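Local structure of clostripain-related protein (Bacteroides thetaiotaomicron, 6N9J) at residues Met34-Gln39 / Pro192-Val197; Val88-Phe93 / Leu143-Ser148. The protein probably cleaves peptide bonds as a secreted C11 (clostripain-family) cysteine protease of a gut commensal, and is inhibited covalently by an irreversible peptide inhibitor. All coordinates share one frame; numbering follows the deposited sequence.

Contact 1. Residues Met34-Gln39 / Pro192-Val197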
ATOM      1  N   MET A  34      -2.662   2.590  17.587  1.00 17.33           N
ATOM      2  CA  MET A  34      -2.124   1.238  17.671  1.00 17.02           C
ATOM      3  C   MET A  34      -2.168   0.750  19.104  1.00 21.66           C
ATOM      4  O   MET A  34      -2.500  -0.402  19.358  1.00 22.87           O
ATOM      5  CB  MET A  34      -0.680   1.161  17.144  1.00 16.51           C
ATOM      6  CG  MET A  34      -0.501   1.399  15.651  1.00 18.83           C
ATOM      7  SD  MET A  34       1.217   1.343  15.083  1.00 15.21           S
ATOM      8  CE  MET A  34       1.156   2.567  13.783  1.00 24.83           C
ATOM      9  N   ILE A  35      -1.832   1.638  20.034  1.00 22.81           N
ATOM     10  CA  ILE A  35      -1.778   1.307  21.452  1.00 24.56           C
ATOM     11  C   ILE A  35      -3.172   0.970  21.984  1.00 27.74           C
ATOM     12  O   ILE A  35      -3.334   0.038  22.774  1.00 26.31           O
ATOM     13  CB  ILE A  35      -1.151   2.463  22.264  1.00 23.90           C
ATOM     14  CG1 ILE A  35       0.336   2.592  21.913  1.00 22.80           C
ATOM     15  CG2 ILE A  35      -1.349   2.256  23.773  1.00 24.53           C
ATOM     16  CD1 ILE A  35       1.090   3.657  22.712  1.00 23.29           C
ATOM     17  N   GLU A  36      -4.181   1.705  21.530  1.00 27.51           N
ATOM     18  CA  GLU A  36      -5.558   1.375  21.869  1.00 29.41           C
ATOM     19  C   GLU A  36      -5.981   0.025  21.265  1.00 27.41           C
ATOM     20  O   GLU A  36      -6.742  -0.724  21.873  1.00 27.66           O
ATOM     21  CB  GLU A  36      -6.507   2.476  21.395  1.00 33.81           C
ATOM     22  CG  GLU A  36      -7.957   2.245  21.780  1.00 41.29           C
ATOM     23  CD  GLU A  36      -8.904   3.195  21.073  1.00 48.85           C
ATOM     24  OE1 GLU A  36      -8.426   4.192  20.488  1.00 49.63           O
ATOM     25  OE2 GLU A  36     -10.130   2.942  21.098  1.00 52.90           O
ATOM     26  N   GLY A  37      -5.487  -0.278  20.068  1.00 24.95           N
ATOM     27  CA  GLY A  37      -5.821  -1.524  19.406  1.00 25.57           C
ATOM     28  C   GLY A  37      -5.234  -2.763  20.060  1.00 23.90           C
ATOM     29  O   GLY A  37      -5.743  -3.867  19.873  1.00 24.88           O
ATOM     30  N   MET A  38      -4.169  -2.597  20.833  1.00 22.48           N
ATOM     31  CA  MET A  38      -3.561  -3.747  21.502  1.00 23.32           C
ATOM     32  C   MET A  38      -4.440  -4.318  22.624  1.00 27.63           C
ATOM     33  O   MET A  38      -4.196  -5.427  23.106  1.00 26.26           O
ATOM     34  CB  MET A  38      -2.177  -3.382  22.043  1.00 21.80           C
ATOM     35  CG  MET A  38      -1.103  -3.265  20.957  1.00 19.19           C
ATOM     36  SD  MET A  38      -0.862  -4.795  20.058  1.00 23.07           S
ATOM     37  CE  MET A  38      -0.357  -5.901  21.380  1.00 23.13           C
ATOM     38  N   GLN A  39      -5.477  -3.581  23.017  1.00 31.86           N
ATOM     39  CA  GLN A  39      -6.376  -4.035  24.073  1.00 36.12           C
ATOM     40  C   GLN A  39      -7.138  -5.301  23.682  1.00 39.52           C
ATOM     41  O   GLN A  39      -7.431  -6.142  24.530  1.00 43.15           O
ATOM     42  CB  GLN A  39      -7.359  -2.925  24.456  1.00 37.82           C
ATOM     43  CG  GLN A  39      -6.697  -1.711  25.107  1.00 40.65           C
ATOM     44  CD  GLN A  39      -6.088  -2.033  26.469  1.00 44.46           C
ATOM     45  OE1 GLN A  39      -6.363  -3.084  27.053  1.00 48.70           O
ATOM     46  NE2 GLN A  39      -5.255  -1.128  26.978  1.00 42.05           N
ATOM     47  N   PRO A 192      -7.250   3.565  10.489  1.00 26.93           N
ATOM     48  CA  PRO A 192      -7.783   3.591  11.855  1.00 24.85           C
ATOM     49  C   PRO A 192      -7.215   2.417  12.663  1.00 25.94           C
ATOM     50  O   PRO A 192      -7.842   1.349  12.793  1.00 20.78           O
ATOM     51  CB  PRO A 192      -9.286   3.449  11.637  1.00 24.41           C
ATOM     52  CG  PRO A 192      -9.380   2.603  10.378  1.00 23.21           C
ATOM     53  CD  PRO A 192      -8.241   3.071   9.513  1.00 24.29           C
ATOM     54  N   TYR A 193      -6.022   2.617  13.217  1.00 28.88           N
ATOM     55  CA  TYR A 193      -5.265   1.508  13.782  1.00 26.03           C
ATOM     56  C   TYR A 193      -5.875   0.965  15.055  1.00 25.56           C
ATOM     57  O   TYR A 193      -5.413  -0.045  15.584  1.00 28.08           O
ATOM     58  CB  TYR A 193      -3.819   1.925  14.024  1.00 26.83           C
ATOM     59  CG  TYR A 193      -3.025   1.966  12.744  1.00 22.84           C
ATOM     60  CD1 TYR A 193      -2.592   0.787  12.148  1.00 21.79           C
ATOM     61  CD2 TYR A 193      -2.723   3.169  12.127  1.00 18.51           C
ATOM     62  CE1 TYR A 193      -1.879   0.802  10.975  1.00 24.21           C
ATOM     63  CE2 TYR A 193      -2.000   3.198  10.941  1.00 19.93           C
ATOM     64  CZ  TYR A 193      -1.587   2.010  10.369  1.00 23.84           C
ATOM     65  OH  TYR A 193      -0.878   1.997   9.194  1.00 23.42           O
ATOM     66  N   GLU A 194      -6.917   1.624  15.548  1.00 21.73           N
ATOM     67  CA  GLU A 194      -7.625   1.104  16.705  1.00 22.03           C
ATOM     68  C   GLU A 194      -8.478  -0.116  16.337  1.00 19.11           C
ATOM     69  O   GLU A 194      -8.827  -0.908  17.209  1.00 18.25           O
ATOM     70  CB  GLU A 194      -8.494   2.192  17.342  1.00 27.70           C
ATOM     71  CG  GLU A 194      -9.752   2.537  16.573  1.00 30.73           C
ATOM     72  CD  GLU A 194      -9.553   3.582  15.478  1.00 34.16           C
ATOM     73  OE1 GLU A 194      -8.396   3.911  15.108  1.00 33.43           O
ATOM     74  OE2 GLU A 194     -10.584   4.084  14.987  1.00 37.80           O
ATOM     75  N   VAL A 195      -8.816  -0.276  15.054  1.00 18.73           N
ATOM     76  CA  VAL A 195      -9.513  -1.492  14.614  1.00 18.33           C
ATOM     77  C   VAL A 195      -8.711  -2.301  13.590  1.00 14.62           C
ATOM     78  O   VAL A 195      -8.943  -3.488  13.430  1.00 15.60           O
ATOM     79  CB  VAL A 195     -10.909  -1.192  14.019  1.00 20.72           C
ATOM     80  CG1 VAL A 195     -11.931  -0.978  15.134  1.00 21.69           C
ATOM     81  CG2 VAL A 195     -10.864  -0.002  13.033  1.00 19.12           C
ATOM     82  N   VAL A 196      -7.754  -1.677  12.916  1.00 16.44           N
ATOM     83  CA  VAL A 196      -6.884  -2.416  12.005  1.00 16.53           C
ATOM     84  C   VAL A 196      -5.885  -3.315  12.763  1.00 20.34           C
ATOM     85  O   VAL A 196      -5.591  -4.426  12.315  1.00 21.95           O
ATOM     86  CB  VAL A 196      -6.123  -1.461  11.057  1.00 15.88           C
ATOM     87  CG1 VAL A 196      -4.932  -2.170  10.407  1.00 14.56           C
ATOM     88  CG2 VAL A 196      -7.069  -0.922   9.986  1.00 16.64           C
ATOM     89  N   VAL A 197      -5.392  -2.867  13.921  1.00 21.64           N
ATOM     90  CA  VAL A 197      -4.385  -3.648  14.672  1.00 17.79           C
ATOM     91  C   VAL A 197      -4.884  -5.043  15.076  1.00 15.01           C
ATOM     92  O   VAL A 197      -4.174  -6.019  14.852  1.00 14.50           O
ATOM     93  CB  VAL A 197      -3.868  -2.889  15.938  1.00 18.91           C
ATOM     94  CG1 VAL A 197      -3.403  -3.865  17.042  1.00 15.75           C
ATOM     95  CG2 VAL A 197      -2.739  -1.952  15.559  1.00 20.23           C
TER
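Gly37 and Glu194 bring the two backbones to 4.2 Å between their CA atoms, where the C-terminal part of helix 24-37 meets the first turn of helix 193-200. The fit is close because Gly37 has no side chain: a CB there would collide with Tyr193 O and Val197 CB. Met34 runs alongside Tyr193 in the same direction; it keeps chi2 extended (178°) and bends at chi3 (-146°), which lays CE over the ring. Its CG lies 3.7 Å from Tyr193 CB, and its CE, 4.2 Å from the ring centroid and 5° off the normal, makes a CH-pi contact; Met34 SD, farther above the same ring, adds a Met-aromatic one. Tyr193 OH is hydrogen-bonded to Asp159 OD2. Val197 adds two branches: CG2 reaches Met34 CA at 3.9 Å, and CG1 meets Gly37 O at 3.7 Å. An alanine in place of Val197 removes both methyls and would probably open a gap between the two helices, leaving Met34 CG and the Gly37 carbonyl without that apolar cover. Val50 and Leu48 of strand 46-53 back Met34 and Val197 respectively. The arrangement is glycine-mediated close helix packing on one face of the central sheet of the clan CD alpha/beta fold.

Contact 2. Residues Val88-Phe93 / Leu143-Ser148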
ATOM      1  N   VAL A  88      19.459   0.414   5.380  1.00 25.56           N
ATOM      2  CA  VAL A  88      18.784   0.836   6.602  1.00 22.56           C
ATOM      3  C   VAL A  88      17.571  -0.053   6.884  1.00 21.86           C
ATOM      4  O   VAL A  88      17.430  -0.585   7.995  1.00 20.76           O
ATOM      5  CB  VAL A  88      18.324   2.302   6.526  1.00 21.17           C
ATOM      6  CG1 VAL A  88      17.294   2.611   7.614  1.00 18.52           C
ATOM      7  CG2 VAL A  88      19.520   3.235   6.628  1.00 20.27           C
ATOM      8  N   MET A  89      16.712  -0.203   5.870  1.00 18.58           N
ATOM      9  CA  MET A  89      15.491  -1.002   5.956  1.00 17.40           C
ATOM     10  C   MET A  89      15.802  -2.463   6.203  1.00 15.83           C
ATOM     11  O   MET A  89      15.103  -3.126   6.954  1.00 16.45           O
ATOM     12  CB  MET A  89      14.656  -0.873   4.668  1.00 19.52           C
ATOM     13  CG  MET A  89      13.417  -1.773   4.641  1.00 14.44           C
ATOM     14  SD  MET A  89      12.325  -1.607   3.192  1.00 18.69           S
ATOM     15  CE  MET A  89      11.686   0.036   3.465  1.00 16.29           C
ATOM     16  N   LYS A  90      16.840  -2.957   5.541  1.00 18.92           N
ATOM     17  CA  LYS A  90      17.324  -4.309   5.759  1.00 23.85           C
ATOM     18  C   LYS A  90      17.730  -4.520   7.217  1.00 26.86           C
ATOM     19  O   LYS A  90      17.361  -5.524   7.831  1.00 28.16           O
ATOM     20  CB  LYS A  90      18.504  -4.609   4.832  1.00 26.75           C
ATOM     21  CG  LYS A  90      18.106  -4.942   3.396  1.00 27.00           C
ATOM     22  CD  LYS A  90      19.337  -5.229   2.560  1.00 29.71           C
ATOM     23  CE  LYS A  90      18.976  -5.946   1.280  1.00 32.36           C
ATOM     24  NZ  LYS A  90      20.216  -6.419   0.599  1.00 35.56           N
ATOM     25  N   ASN A  91      18.473  -3.570   7.775  1.00 27.23           N
ATOM     26  CA  ASN A  91      18.899  -3.675   9.171  1.00 28.66           C
ATOM     27  C   ASN A  91      17.698  -3.688  10.119  1.00 27.03           C
ATOM     28  O   ASN A  91      17.646  -4.487  11.067  1.00 27.42           O
ATOM     29  CB  ASN A  91      19.853  -2.532   9.530  1.00 31.51           C
ATOM     30  CG  ASN A  91      20.333  -2.594  10.983  1.00 37.13           C
ATOM     31  OD1 ASN A  91      19.835  -1.865  11.845  1.00 39.92           O
ATOM     32  ND2 ASN A  91      21.308  -3.460  11.256  1.00 36.25           N
ATOM     33  N   VAL A  92      16.726  -2.815   9.856  1.00 20.52           N
ATOM     34  CA  VAL A  92      15.506  -2.799  10.653  1.00 18.96           C
ATOM     35  C   VAL A  92      14.814  -4.153  10.593  1.00 21.21           C
ATOM     36  O   VAL A  92      14.433  -4.699  11.627  1.00 25.33           O
ATOM     37  CB  VAL A  92      14.526  -1.712  10.182  1.00 19.27           C
ATOM     38  CG1 VAL A  92      13.199  -1.831  10.929  1.00 18.12           C
ATOM     39  CG2 VAL A  92      15.134  -0.335  10.364  1.00 21.73           C
ATOM     40  N   PHE A  93      14.648  -4.681   9.378  1.00 20.04           N
ATOM     41  CA  PHE A  93      14.017  -5.986   9.159  1.00 18.33           C
ATOM     42  C   PHE A  93      14.725  -7.106   9.905  1.00 19.49           C
ATOM     43  O   PHE A  93      14.101  -7.888  10.603  1.00 21.72           O
ATOM     44  CB  PHE A  93      14.011  -6.355   7.672  1.00 19.20           C
ATOM     45  CG  PHE A  93      12.994  -5.609   6.845  1.00 20.97           C
ATOM     46  CD1 PHE A  93      11.977  -4.889   7.441  1.00 20.87           C
ATOM     47  CD2 PHE A  93      13.052  -5.654   5.457  1.00 21.69           C
ATOM     48  CE1 PHE A  93      11.044  -4.212   6.673  1.00 21.58           C
ATOM     49  CE2 PHE A  93      12.122  -4.970   4.681  1.00 21.66           C
ATOM     50  CZ  PHE A  93      11.113  -4.254   5.297  1.00 20.85           C
ATOM     51  N   LEU A 143      12.930  -1.772  -2.956  1.00 21.86           N
ATOM     52  CA  LEU A 143      12.043  -2.337  -1.946  1.00 21.18           C
ATOM     53  C   LEU A 143      12.028  -3.868  -2.012  1.00 23.03           C
ATOM     54  O   LEU A 143      12.008  -4.539  -0.981  1.00 21.09           O
ATOM     55  CB  LEU A 143      10.627  -1.783  -2.110  1.00 17.81           C
ATOM     56  CG  LEU A 143       9.542  -2.247  -1.139  1.00 19.69           C
ATOM     57  CD1 LEU A 143       9.916  -1.956   0.320  1.00 19.04           C
ATOM     58  CD2 LEU A 143       8.216  -1.606  -1.483  1.00 17.97           C
ATOM     59  N   ASN A 144      12.038  -4.416  -3.224  1.00 25.47           N
ATOM     60  CA  ASN A 144      12.034  -5.868  -3.409  1.00 27.28           C
ATOM     61  C   ASN A 144      13.336  -6.497  -2.936  1.00 25.60           C
ATOM     62  O   ASN A 144      13.366  -7.649  -2.514  1.00 29.19           O
ATOM     63  CB  ASN A 144      11.788  -6.224  -4.882  1.00 29.32           C
ATOM     64  CG  ASN A 144      11.366  -7.664  -5.068  1.00 32.20           C
ATOM     65  OD1 ASN A 144      10.703  -8.242  -4.208  1.00 31.89           O
ATOM     66  ND2 ASN A 144      11.748  -8.253  -6.195  1.00 34.22           N
ATOM     67  N   GLU A 145      14.417  -5.736  -3.013  1.00 26.83           N
ATOM     68  CA  GLU A 145      15.709  -6.206  -2.531  1.00 29.59           C
ATOM     69  C   GLU A 145      15.758  -6.190  -1.005  1.00 27.03           C
ATOM     70  O   GLU A 145      16.303  -7.107  -0.385  1.00 27.33           O
ATOM     71  CB  GLU A 145      16.848  -5.356  -3.113  1.00 34.00           C
ATOM     72  CG  GLU A 145      18.225  -5.616  -2.489  1.00 38.81           C
ATOM     73  CD  GLU A 145      18.663  -7.075  -2.587  1.00 44.76           C
ATOM     74  OE1 GLU A 145      18.240  -7.760  -3.546  1.00 47.87           O
ATOM     75  OE2 GLU A 145      19.424  -7.544  -1.703  1.00 45.86           O
ATOM     76  N   ALA A 146      15.191  -5.156  -0.391  1.00 24.80           N
ATOM     77  CA  ALA A 146      15.186  -5.092   1.071  1.00 23.39           C
ATOM     78  C   ALA A 146      14.332  -6.231   1.606  1.00 21.18           C
ATOM     79  O   ALA A 146      14.745  -6.958   2.499  1.00 24.48           O
ATOM     80  CB  ALA A 146      14.676  -3.751   1.562  1.00 21.93           C
ATOM     81  N   LEU A 147      13.160  -6.414   1.009  1.00 18.49           N
ATOM     82  CA  LEU A 147      12.260  -7.493   1.383  1.00 21.04           C
ATOM     83  C   LEU A 147      12.900  -8.889   1.269  1.00 25.08           C
ATOM     84  O   LEU A 147      12.380  -9.857   1.823  1.00 24.54           O
ATOM     85  CB  LEU A 147      10.996  -7.428   0.526  1.00 14.14           C
ATOM     86  CG  LEU A 147       9.990  -6.344   0.898  1.00 13.31           C
ATOM     87  CD1 LEU A 147       8.913  -6.279  -0.176  1.00 15.40           C
ATOM     88  CD2 LEU A 147       9.362  -6.630   2.234  1.00 17.80           C
ATOM     89  N   SER A 148      14.032  -8.984   0.571  1.00 28.13           N
ATOM     90  CA  SER A 148      14.661 -10.277   0.315  1.00 30.94           C
ATOM     91  C   SER A 148      15.308 -10.875   1.567  1.00 33.43           C
ATOM     92  O   SER A 148      15.511 -12.081   1.634  1.00 36.76           O
ATOM     93  CB  SER A 148      15.713 -10.162  -0.796  1.00 30.78           C
ATOM     94  OG  SER A 148      16.950  -9.671  -0.298  1.00 30.93           O
TER
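Two helices that pack on the central sheet of the clan CD alpha/beta fold, 86-99 and 140-146, meet with Ala146 at the point of closest approach; Met89, Phe93, Leu143 and Leu147 all touch Phe109 of strand 105-110. The CA atoms of Lys90 and Ala146 mark the nearest approach of the backbones, at 5.2 Å. That spacing is possible because Ala146 turns only a methyl toward the other helix, and three residues gather round it. Met89, whose CG stands opposite the backbone N (chi1 175°), sends its sulfur across to that methyl: SD is 3.6 Å from Ala146 CB. The same SD lies 3.8 Å from Leu143 CD1, a branch that swings back toward Met89 although the CB of Leu143 points away. Met138 of strand 136-138 touches Met89, Leu143 and Ala146 as well, and so extends this apolar cluster. One turn on, Phe93 offers the edge of its ring to the Ala146 backbone: CD2 is 3.6 Å from Ala146 O, which lies near the ring plane. Leu147 CD2 approaches the ring obliquely, 4.0 Å from Phe93 CE2. On the outer side Lys90 lays its CG 3.7 Å from Ala146 CA and, with the chain extended beyond CG, carries its ammonium on to Glu145. Glu145 is exposed, and its main-chain O takes bonds from both Ser148 N and Ser148 OG. The salt bridge itself is short: Lys90 NZ stands 2.7 Å from Glu145 OE2 and uses the anti lone pair of that oxygen, the one turned away from OE1.

Contact 1 and contact 2 do not touch: their centres are 25 Å apart and their nearest atoms about 13 Å. Along the chain, both segments of contact 2 fall between residues 39 and 192. The central sheet relates them, since contact 1 rests on strand 46-53 and contact 2 on strand 105-110, and strand 9-18 pairs in parallel with both; the helix pairs occupy opposite faces of this sheet. Contact 1 is apolar and CH-pi packing, whereas contact 2 adds a salt bridge at its outer side. Asp159, bonded by Tyr193, ends strand 155-159; clan CD proteases carry their catalytic residues at C-terminal strand ends, so contact 1 probably approaches the active-site end of the sheet.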